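Local coordinates for TRNA nucleotidyl transferase-related protein (Thermotoga maritima, PDB 3H38), which probably adds the CCA end to tRNA, this chain being the C-terminal nucleotidyltransferase part of a longer, magnesium-dependent class II CCA-adding enzyme, at residues Val204-Glu210 with Phe240-Leu246; Phe247-Tyr252 with Phe287-Asp292. One frame throughout, in Å; residues are numbered along the deposited sequence.

Interaction 1: Val204-Glu210 with Phe240-Leu246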
ATOM      1  N   VAL A 204      17.218   3.795  12.775  1.00 35.04           N
ATOM      2  CA  VAL A 204      16.855   4.952  11.963  1.00 33.65           C
ATOM      3  C   VAL A 204      17.988   5.947  11.949  1.00 33.12           C
ATOM      4  O   VAL A 204      18.460   6.339  10.889  1.00 43.88           O
ATOM      5  CB  VAL A 204      15.558   5.623  12.435  1.00 29.93           C
ATOM      6  CG1 VAL A 204      15.400   7.045  11.817  1.00 23.34           C
ATOM      7  CG2 VAL A 204      14.370   4.733  12.102  1.00 27.62           C
ATOM      8  N   GLU A 205      18.458   6.329  13.124  1.00 32.51           N
ATOM      9  CA  GLU A 205      19.482   7.363  13.168  1.00 26.68           C
ATOM     10  C   GLU A 205      20.916   6.882  12.920  1.00 41.50           C
ATOM     11  O   GLU A 205      21.844   7.683  12.991  1.00 43.92           O
ATOM     12  CB  GLU A 205      19.401   8.148  14.474  1.00 40.00           C
ATOM     13  CG  GLU A 205      19.989   7.473  15.699  1.00 55.34           C
ATOM     14  CD  GLU A 205      20.030   8.432  16.889  1.00 71.13           C
ATOM     15  OE1 GLU A 205      18.967   8.673  17.507  1.00 65.81           O
ATOM     16  OE2 GLU A 205      21.125   8.955  17.201  1.00 81.99           O
ATOM     17  N   GLU A 206      21.117   5.596  12.626  1.00 43.64           N
ATOM     18  CA  GLU A 206      22.457   5.143  12.228  1.00 38.20           C
ATOM     19  C   GLU A 206      22.593   4.787  10.746  1.00 37.83           C
ATOM     20  O   GLU A 206      23.608   4.217  10.349  1.00 43.24           O
ATOM     21  CB  GLU A 206      22.940   3.966  13.078  1.00 37.31           C
ATOM     22  CG  GLU A 206      23.227   4.276  14.535  1.00 44.51           C
ATOM     23  CD  GLU A 206      23.392   3.001  15.377  1.00 56.66           C
ATOM     24  OE1 GLU A 206      23.305   3.087  16.623  1.00 63.99           O
ATOM     25  OE2 GLU A 206      23.603   1.907  14.795  1.00 54.79           O
ATOM     26  N   GLY A 207      21.577   5.091   9.937  1.00 39.18           N
ATOM     27  CA  GLY A 207      21.685   4.970   8.485  1.00 24.52           C
ATOM     28  C   GLY A 207      21.137   3.701   7.871  1.00 21.19           C
ATOM     29  O   GLY A 207      21.362   3.389   6.708  1.00 44.80           O
ATOM     30  N   TYR A 208      20.371   2.967   8.640  1.00 29.65           N
ATOM     31  CA  TYR A 208      19.999   1.640   8.174  1.00 41.23           C
ATOM     32  C   TYR A 208      18.994   1.609   7.018  1.00 40.12           C
ATOM     33  O   TYR A 208      19.112   0.769   6.112  1.00 39.58           O
ATOM     34  CB  TYR A 208      19.683   0.711   9.351  1.00 33.49           C
ATOM     35  CG  TYR A 208      20.974   0.240   9.995  1.00 31.81           C
ATOM     36  CD1 TYR A 208      21.837  -0.620   9.315  1.00 30.91           C
ATOM     37  CD2 TYR A 208      21.355   0.681  11.255  1.00 30.86           C
ATOM     38  CE1 TYR A 208      23.030  -1.054   9.891  1.00 34.43           C
ATOM     39  CE2 TYR A 208      22.547   0.259  11.840  1.00 40.32           C
ATOM     40  CZ  TYR A 208      23.381  -0.610  11.152  1.00 45.23           C
ATOM     41  OH  TYR A 208      24.569  -1.024  11.720  1.00 49.73           O
ATOM     42  N   LEU A 209      18.069   2.565   7.026  1.00 32.65           N
ATOM     43  CA  LEU A 209      17.122   2.742   5.935  1.00 28.38           C
ATOM     44  C   LEU A 209      17.864   2.969   4.602  1.00 43.98           C
ATOM     45  O   LEU A 209      17.618   2.261   3.619  1.00 47.01           O
ATOM     46  CB  LEU A 209      16.162   3.897   6.256  1.00 35.53           C
ATOM     47  CG  LEU A 209      14.798   3.657   6.953  1.00 29.26           C
ATOM     48  CD1 LEU A 209      14.644   2.282   7.517  1.00 33.15           C
ATOM     49  CD2 LEU A 209      14.501   4.705   8.018  1.00 26.14           C
ATOM     50  N   GLU A 210      18.790   3.929   4.574  1.00 38.52           N
ATOM     51  CA  GLU A 210      19.599   4.152   3.381  1.00 39.33           C
ATOM     52  C   GLU A 210      20.362   2.916   2.977  1.00 44.23           C
ATOM     53  O   GLU A 210      20.638   2.720   1.792  1.00 45.19           O
ATOM     54  CB  GLU A 210      20.610   5.277   3.572  1.00 28.91           C
ATOM     55  CG  GLU A 210      20.846   5.616   4.995  1.00 50.49           C
ATOM     56  CD  GLU A 210      19.718   6.453   5.526  1.00 53.53           C
ATOM     57  OE1 GLU A 210      19.411   6.397   6.735  1.00 50.92           O
ATOM     58  OE2 GLU A 210      19.130   7.156   4.697  1.00 54.46           O
ATOM     59  N   PHE A 240       9.126   9.408  14.295  1.00 37.04           N
ATOM     60  CA  PHE A 240      10.357   8.625  14.409  1.00 44.76           C
ATOM     61  C   PHE A 240      11.483   9.127  13.515  1.00 48.04           C
ATOM     62  O   PHE A 240      12.552   8.526  13.478  1.00 52.46           O
ATOM     63  CB  PHE A 240      10.102   7.140  14.119  1.00 44.82           C
ATOM     64  CG  PHE A 240       9.508   6.378  15.286  1.00 41.98           C
ATOM     65  CD1 PHE A 240      10.031   6.517  16.564  1.00 37.51           C
ATOM     66  CD2 PHE A 240       8.436   5.515  15.099  1.00 31.39           C
ATOM     67  CE1 PHE A 240       9.500   5.802  17.637  1.00 36.41           C
ATOM     68  CE2 PHE A 240       7.910   4.813  16.156  1.00 31.67           C
ATOM     69  CZ  PHE A 240       8.447   4.958  17.433  1.00 33.98           C
ATOM     70  N   ASP A 241      11.235  10.214  12.791  1.00 40.55           N
ATOM     71  CA  ASP A 241      12.217  10.767  11.858  1.00 42.21           C
ATOM     72  C   ASP A 241      12.465   9.914  10.629  1.00 39.73           C
ATOM     73  O   ASP A 241      13.474  10.081   9.958  1.00 43.15           O
ATOM     74  CB  ASP A 241      13.547  11.029  12.562  1.00 49.52           C
ATOM     75  CG  ASP A 241      13.471  12.199  13.518  1.00 47.52           C
ATOM     76  OD1 ASP A 241      14.125  12.154  14.584  1.00 40.17           O
ATOM     77  OD2 ASP A 241      12.736  13.157  13.209  1.00 58.26           O
ATOM     78  N   VAL A 242      11.551   9.005  10.322  1.00 44.49           N
ATOM     79  CA  VAL A 242      11.748   8.080   9.199  1.00 38.00           C
ATOM     80  C   VAL A 242      11.671   8.791   7.856  1.00 36.40           C
ATOM     81  O   VAL A 242      12.498   8.557   6.962  1.00 36.84           O
ATOM     82  CB  VAL A 242      10.687   6.951   9.210  1.00 30.06           C
ATOM     83  CG1 VAL A 242      10.645   6.218   7.887  1.00 20.68           C
ATOM     84  CG2 VAL A 242      10.912   6.002  10.377  1.00 29.52           C
ATOM     85  N   ILE A 243      10.675   9.665   7.708  1.00 24.72           N
ATOM     86  CA  ILE A 243      10.427  10.258   6.401  1.00 24.85           C
ATOM     87  C   ILE A 243      11.682  10.874   5.794  1.00 35.85           C
ATOM     88  O   ILE A 243      11.960  10.661   4.614  1.00 43.52           O
ATOM     89  CB  ILE A 243       9.365  11.342   6.429  1.00 32.63           C
ATOM     90  CG1 ILE A 243       8.072  10.814   7.030  1.00 28.33           C
ATOM     91  CG2 ILE A 243       9.163  11.877   5.016  1.00 34.03           C
ATOM     92  CD1 ILE A 243       7.003  11.846   7.193  1.00 35.32           C
ATOM     93  N   LYS A 244      12.426  11.642   6.590  1.00 33.26           N
ATOM     94  CA  LYS A 244      13.629  12.310   6.079  1.00 36.29           C
ATOM     95  C   LYS A 244      14.751  11.336   5.661  1.00 42.11           C
ATOM     96  O   LYS A 244      15.485  11.604   4.701  1.00 33.12           O
ATOM     97  CB  LYS A 244      14.138  13.388   7.055  1.00 38.73           C
ATOM     98  CG  LYS A 244      15.345  13.003   7.915  1.00 51.11           C
ATOM     99  CD  LYS A 244      14.969  12.607   9.357  1.00 57.42           C
ATOM    100  CE  LYS A 244      15.453  13.622  10.405  1.00 58.00           C
ATOM    101  NZ  LYS A 244      14.495  14.752  10.641  1.00 65.55           N
ATOM    102  N   HIS A 245      14.879  10.211   6.370  1.00 40.10           N
ATOM    103  CA  HIS A 245      15.822   9.167   5.964  1.00 26.49           C
ATOM    104  C   HIS A 245      15.323   8.401   4.755  1.00 34.18           C
ATOM    105  O   HIS A 245      16.094   7.715   4.085  1.00 42.94           O
ATOM    106  CB  HIS A 245      16.077   8.178   7.081  1.00 23.91           C
ATOM    107  CG  HIS A 245      16.913   8.729   8.188  1.00 32.54           C
ATOM    108  ND1 HIS A 245      18.274   8.868   8.084  1.00 41.13           N
ATOM    109  CD2 HIS A 245      16.573   9.146   9.433  1.00 38.93           C
ATOM    110  CE1 HIS A 245      18.750   9.362   9.222  1.00 45.39           C
ATOM    111  NE2 HIS A 245      17.736   9.541  10.050  1.00 45.71           N
ATOM    112  N   LEU A 246      14.032   8.483   4.475  1.00 32.54           N
ATOM    113  CA  LEU A 246      13.550   7.913   3.220  1.00 33.90           C
ATOM    114  C   LEU A 246      13.744   8.919   2.068  1.00 35.43           C
ATOM    115  O   LEU A 246      14.150   8.550   0.958  1.00 32.63           O
ATOM    116  CB  LEU A 246      12.083   7.460   3.330  1.00 18.13           C
ATOM    117  CG  LEU A 246      11.765   6.402   4.388  1.00 26.64           C
ATOM    118  CD1 LEU A 246      10.318   5.945   4.290  1.00 21.79           C
ATOM    119  CD2 LEU A 246      12.714   5.201   4.246  1.00 33.67           C
TER
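H245 lays its imidazole against V204, late in helix 194-205: the carbonyl O of V204 sits over the centre of one ring face, 3.4 Å above the plane, and V204 CG1 meets H245 CD2 at 3.4 Å. CG of H245 lies anti to its carbonyl carbon (chi1 -72°), which turns the ring toward 204-210, where ND1 gives E210 OE1, in helix 208-211, a weak, bent hydrogen bond of 3.0 Å (122° at the hydrogen), with the carboxylate turned 57° from the ring plane. Beneath the ring the contact is apolar. L209 CD2 reaches H245 CB and, at 4.1 Å, V242 CG1, the L209 and V242 side chains running at about a right angle; L209 CG rests on L246 CD2 at 3.7 Å. V204 CG2 touches V242 CG2. With an alanine in place of H245 the E210 carboxylate would probably lose this donor, and V204 CG1 its nearest partner in 240-246. Helix 177-187 borders both segments: I178 touches V204, L209 and V242, and the short helices 208-211 and 242-246 pack beside it, within the region assigned by family as a probable RNA-binding site.

Interaction 2: Phe247-Tyr252 with Phe287-Asp292; sequences FPKTYY and FLEFYD
K249 and Y291 meet face-on: CB of the lysine stands over one face of the tyrosine ring, 3.5 Å from its centroid and 26° off the normal, a CH-pi contact displaced toward the hydroxyl end. L288 CD1 lies over the opposite face, so the ring is sandwiched between aliphatic groups. The phenol reaches into the type I turn F247-T250, where K249 N donates to Y291 OH at 3.0 Å; the place of that oxygen is somewhat uncertain. Alongside, F247 and F287 meet obliquely, their planes 37° apart and CE1 of F247 3.8 Å from CD2 of F287. F247 CG stands anti to its carbonyl carbon (chi1 -43°), which sends the ring toward F287 and L288. The rings of F287 and Y252 meet edge against edge, F287 CE1 4.2 Å from Y252 CD1. Both backbones are shaped by turns: T250 N bonds back to F247 O, and L288-Y291 forms a type II turn closed by a weak bond. One water joins them, donating to K249 O (3.2 Å) and E289 O (3.0 Å). Farther out, V299 of helix 293-302 touches P248, L288 and Y291, D257 takes the Y252 hydroxyl, and S295 bonds to the D292 carboxylate. The loops are thus joined mainly by aromatic and aliphatic surfaces, with few polar links; T250 OG1 is buried without a hydrogen-bonding partner in the model.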
ATOM      1  N   PHE A 247      13.470  10.189   2.360  1.00 32.47           N
ATOM      2  CA  PHE A 247      13.527  11.271   1.368  1.00 45.22           C
ATOM      3  C   PHE A 247      14.239  12.450   1.996  1.00 55.80           C
ATOM      4  O   PHE A 247      13.664  13.176   2.801  1.00 53.60           O
ATOM      5  CB  PHE A 247      12.127  11.694   0.927  1.00 36.40           C
ATOM      6  CG  PHE A 247      11.215  10.546   0.681  1.00 42.00           C
ATOM      7  CD1 PHE A 247      10.374  10.096   1.676  1.00 37.99           C
ATOM      8  CD2 PHE A 247      11.248   9.868  -0.527  1.00 47.48           C
ATOM      9  CE1 PHE A 247       9.553   8.998   1.458  1.00 36.72           C
ATOM     10  CE2 PHE A 247      10.440   8.773  -0.751  1.00 42.04           C
ATOM     11  CZ  PHE A 247       9.580   8.339   0.242  1.00 33.07           C
ATOM     12  N   PRO A 248      15.499  12.643   1.608  1.00 58.41           N
ATOM     13  CA  PRO A 248      16.492  13.476   2.289  1.00 57.32           C
ATOM     14  C   PRO A 248      16.234  14.967   2.101  1.00 52.20           C
ATOM     15  O   PRO A 248      16.848  15.790   2.772  1.00 57.60           O
ATOM     16  CB  PRO A 248      17.809  13.076   1.601  1.00 55.78           C
ATOM     17  CG  PRO A 248      17.456  11.882   0.697  1.00 46.85           C
ATOM     18  CD  PRO A 248      16.024  12.077   0.358  1.00 51.69           C
ATOM     19  N   LYS A 249      15.351  15.307   1.173  1.00 44.68           N
ATOM     20  CA  LYS A 249      14.972  16.695   0.966  1.00 42.24           C
ATOM     21  C   LYS A 249      13.550  17.015   1.413  1.00 39.04           C
ATOM     22  O   LYS A 249      13.085  18.140   1.227  1.00 47.91           O
ATOM     23  CB  LYS A 249      15.145  17.091  -0.497  1.00 39.89           C
ATOM     24  CG  LYS A 249      16.344  17.961  -0.737  1.00 44.62           C
ATOM     25  CD  LYS A 249      17.620  17.190  -0.589  1.00 43.10           C
ATOM     26  CE  LYS A 249      18.800  18.141  -0.532  1.00 49.33           C
ATOM     27  NZ  LYS A 249      20.086  17.417  -0.729  1.00 50.25           N
ATOM     28  N   THR A 250      12.849  16.037   1.977  1.00 35.10           N
ATOM     29  CA  THR A 250      11.507  16.313   2.497  1.00 46.69           C
ATOM     30  C   THR A 250      11.499  16.477   4.025  1.00 47.17           C
ATOM     31  O   THR A 250      12.021  15.638   4.789  1.00 46.30           O
ATOM     32  CB  THR A 250      10.388  15.286   2.075  1.00 40.10           C
ATOM     33  OG1 THR A 250      10.071  14.437   3.173  1.00 42.24           O
ATOM     34  CG2 THR A 250      10.744  14.444   0.862  1.00 18.03           C
ATOM     35  N   TYR A 251      10.885  17.575   4.446  1.00 37.21           N
ATOM     36  CA  TYR A 251      10.755  17.934   5.847  1.00 44.33           C
ATOM     37  C   TYR A 251       9.278  17.886   6.179  1.00 44.71           C
ATOM     38  O   TYR A 251       8.470  18.599   5.557  1.00 37.49           O
ATOM     39  CB  TYR A 251      11.331  19.338   6.073  1.00 44.56           C
ATOM     40  CG  TYR A 251      12.661  19.458   5.395  1.00 54.70           C
ATOM     41  CD1 TYR A 251      13.818  18.962   5.998  1.00 52.80           C
ATOM     42  CD2 TYR A 251      12.759  20.005   4.121  1.00 69.35           C
ATOM     43  CE1 TYR A 251      15.046  19.037   5.362  1.00 61.28           C
ATOM     44  CE2 TYR A 251      13.987  20.088   3.469  1.00 78.32           C
ATOM     45  CZ  TYR A 251      15.126  19.602   4.094  1.00 77.89           C
ATOM     46  OH  TYR A 251      16.341  19.691   3.444  1.00 84.40           O
ATOM     47  N   TYR A 252       8.921  17.022   7.132  1.00 38.83           N
ATOM     48  CA  TYR A 252       7.528  16.896   7.524  1.00 33.09           C
ATOM     49  C   TYR A 252       7.176  17.952   8.555  1.00 32.81           C
ATOM     50  O   TYR A 252       7.533  17.815   9.726  1.00 33.55           O
ATOM     51  CB  TYR A 252       7.241  15.536   8.121  1.00 33.12           C
ATOM     52  CG  TYR A 252       5.761  15.201   8.083  1.00 24.57           C
ATOM     53  CD1 TYR A 252       5.157  14.810   6.883  1.00 23.09           C
ATOM     54  CD2 TYR A 252       4.959  15.315   9.222  1.00 25.97           C
ATOM     55  CE1 TYR A 252       3.814  14.503   6.817  1.00 28.78           C
ATOM     56  CE2 TYR A 252       3.583  15.000   9.170  1.00 32.26           C
ATOM     57  CZ  TYR A 252       3.031  14.590   7.961  1.00 33.87           C
ATOM     58  OH  TYR A 252       1.701  14.268   7.865  1.00 30.79           O
ATOM     59  N   PHE A 287       5.293  14.839  -0.644  1.00 39.29           N
ATOM     60  CA  PHE A 287       6.656  14.642  -0.161  1.00 26.77           C
ATOM     61  C   PHE A 287       7.693  15.336  -1.000  1.00 25.70           C
ATOM     62  O   PHE A 287       8.634  15.949  -0.486  1.00 30.49           O
ATOM     63  CB  PHE A 287       6.964  13.153  -0.117  1.00 30.52           C
ATOM     64  CG  PHE A 287       6.406  12.461   1.094  1.00 31.11           C
ATOM     65  CD1 PHE A 287       5.963  13.199   2.177  1.00 34.59           C
ATOM     66  CD2 PHE A 287       6.362  11.088   1.167  1.00 37.41           C
ATOM     67  CE1 PHE A 287       5.474  12.592   3.295  1.00 35.01           C
ATOM     68  CE2 PHE A 287       5.879  10.458   2.306  1.00 39.05           C
ATOM     69  CZ  PHE A 287       5.434  11.204   3.365  1.00 40.47           C
ATOM     70  N   LEU A 288       7.504  15.269  -2.305  1.00 34.43           N
ATOM     71  CA  LEU A 288       8.550  15.682  -3.228  1.00 38.57           C
ATOM     72  C   LEU A 288       8.405  17.117  -3.783  1.00 38.34           C
ATOM     73  O   LEU A 288       9.142  17.525  -4.675  1.00 43.58           O
ATOM     74  CB  LEU A 288       8.696  14.642  -4.346  1.00 37.06           C
ATOM     75  CG  LEU A 288       9.679  13.465  -4.152  1.00 39.02           C
ATOM     76  CD1 LEU A 288       9.896  13.046  -2.707  1.00 33.24           C
ATOM     77  CD2 LEU A 288       9.265  12.278  -4.989  1.00 31.11           C
ATOM     78  N   GLU A 289       7.478  17.890  -3.238  1.00 36.01           N
ATOM     79  CA  GLU A 289       7.421  19.298  -3.600  1.00 41.07           C
ATOM     80  C   GLU A 289       8.769  19.983  -3.382  1.00 41.25           C
ATOM     81  O   GLU A 289       9.439  19.749  -2.370  1.00 40.35           O
ATOM     82  CB  GLU A 289       6.331  20.019  -2.809  1.00 35.84           C
ATOM     83  CG  GLU A 289       4.926  19.662  -3.271  1.00 33.06           C
ATOM     84  CD  GLU A 289       3.847  20.463  -2.547  1.00 41.99           C
ATOM     85  OE1 GLU A 289       2.704  20.490  -3.046  1.00 42.03           O
ATOM     86  OE2 GLU A 289       4.139  21.064  -1.480  1.00 41.30           O
ATOM     87  N   PHE A 290       9.163  20.803  -4.356  1.00 37.21           N
ATOM     88  CA  PHE A 290      10.302  21.726  -4.222  1.00 40.49           C
ATOM     89  C   PHE A 290      11.660  21.046  -4.274  1.00 49.02           C
ATOM     90  O   PHE A 290      12.676  21.599  -3.830  1.00 49.15           O
ATOM     91  CB  PHE A 290      10.162  22.588  -2.965  1.00 37.26           C
ATOM     92  CG  PHE A 290       8.903  23.396  -2.943  1.00 44.10           C
ATOM     93  CD1 PHE A 290       7.916  23.138  -2.007  1.00 42.36           C
ATOM     94  CD2 PHE A 290       8.689  24.393  -3.895  1.00 48.57           C
ATOM     95  CE1 PHE A 290       6.747  23.864  -1.993  1.00 45.43           C
ATOM     96  CE2 PHE A 290       7.522  25.129  -3.890  1.00 52.14           C
ATOM     97  CZ  PHE A 290       6.545  24.863  -2.940  1.00 55.54           C
ATOM     98  N   TYR A 291      11.666  19.848  -4.844  1.00 45.35           N
ATOM     99  CA  TYR A 291      12.890  19.086  -4.994  1.00 41.37           C
ATOM    100  C   TYR A 291      13.683  19.609  -6.183  1.00 40.95           C
ATOM    101  O   TYR A 291      13.159  19.780  -7.282  1.00 46.81           O
ATOM    102  CB  TYR A 291      12.580  17.594  -5.188  1.00 39.58           C
ATOM    103  CG  TYR A 291      12.705  16.751  -3.940  1.00 34.65           C
ATOM    104  CD1 TYR A 291      13.479  15.601  -3.945  1.00 37.74           C
ATOM    105  CD2 TYR A 291      12.047  17.097  -2.765  1.00 38.20           C
ATOM    106  CE1 TYR A 291      13.610  14.814  -2.810  1.00 36.86           C
ATOM    107  CE2 TYR A 291      12.170  16.312  -1.614  1.00 39.00           C
ATOM    108  CZ  TYR A 291      12.957  15.167  -1.652  1.00 38.16           C
ATOM    109  OH  TYR A 291      13.111  14.365  -0.543  1.00 36.35           O
ATOM    110  N   ASP A 292      14.955  19.872  -5.941  1.00 45.07           N
ATOM    111  CA  ASP A 292      15.885  20.221  -6.999  1.00 53.78           C
ATOM    112  C   ASP A 292      16.130  19.008  -7.905  1.00 58.54           C
ATOM    113  O   ASP A 292      15.928  17.863  -7.496  1.00 65.66           O
ATOM    114  CB  ASP A 292      17.193  20.710  -6.375  1.00 54.34           C
ATOM    115  CG  ASP A 292      17.600  19.890  -5.141  1.00 67.99           C
ATOM    116  OD1 ASP A 292      16.735  19.594  -4.264  1.00 65.96           O
ATOM    117  OD2 ASP A 292      18.799  19.561  -5.048  1.00 68.85           O
TER
HETATM  118  O   HOH W   1      12.123  20.184  -0.999  1.00 49.40           O

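In the fold
Interactions 1 and 2 follow one another along the chain, the first closing at L246 and the second opening at F247, with centres about 14 Å apart on the same side of the chain's centre. Helix 242-246 and its outgoing loop join them: I243 turns away from 204-210 and packs on T250, Y252 and F287, while Y303 hydrogen-bonds to L246 O and meets the F247 ring. Both belong to the all-helical part beyond the sheet-containing head. L209 of interaction 1 lies about 8 Å, side chain to side chain, from the nucleotide-binding residues D174 and R177, whereas interaction 2 is remote from such sites. Together they connect the helices beside the nucleotide pocket to helices farther along the elongated chain.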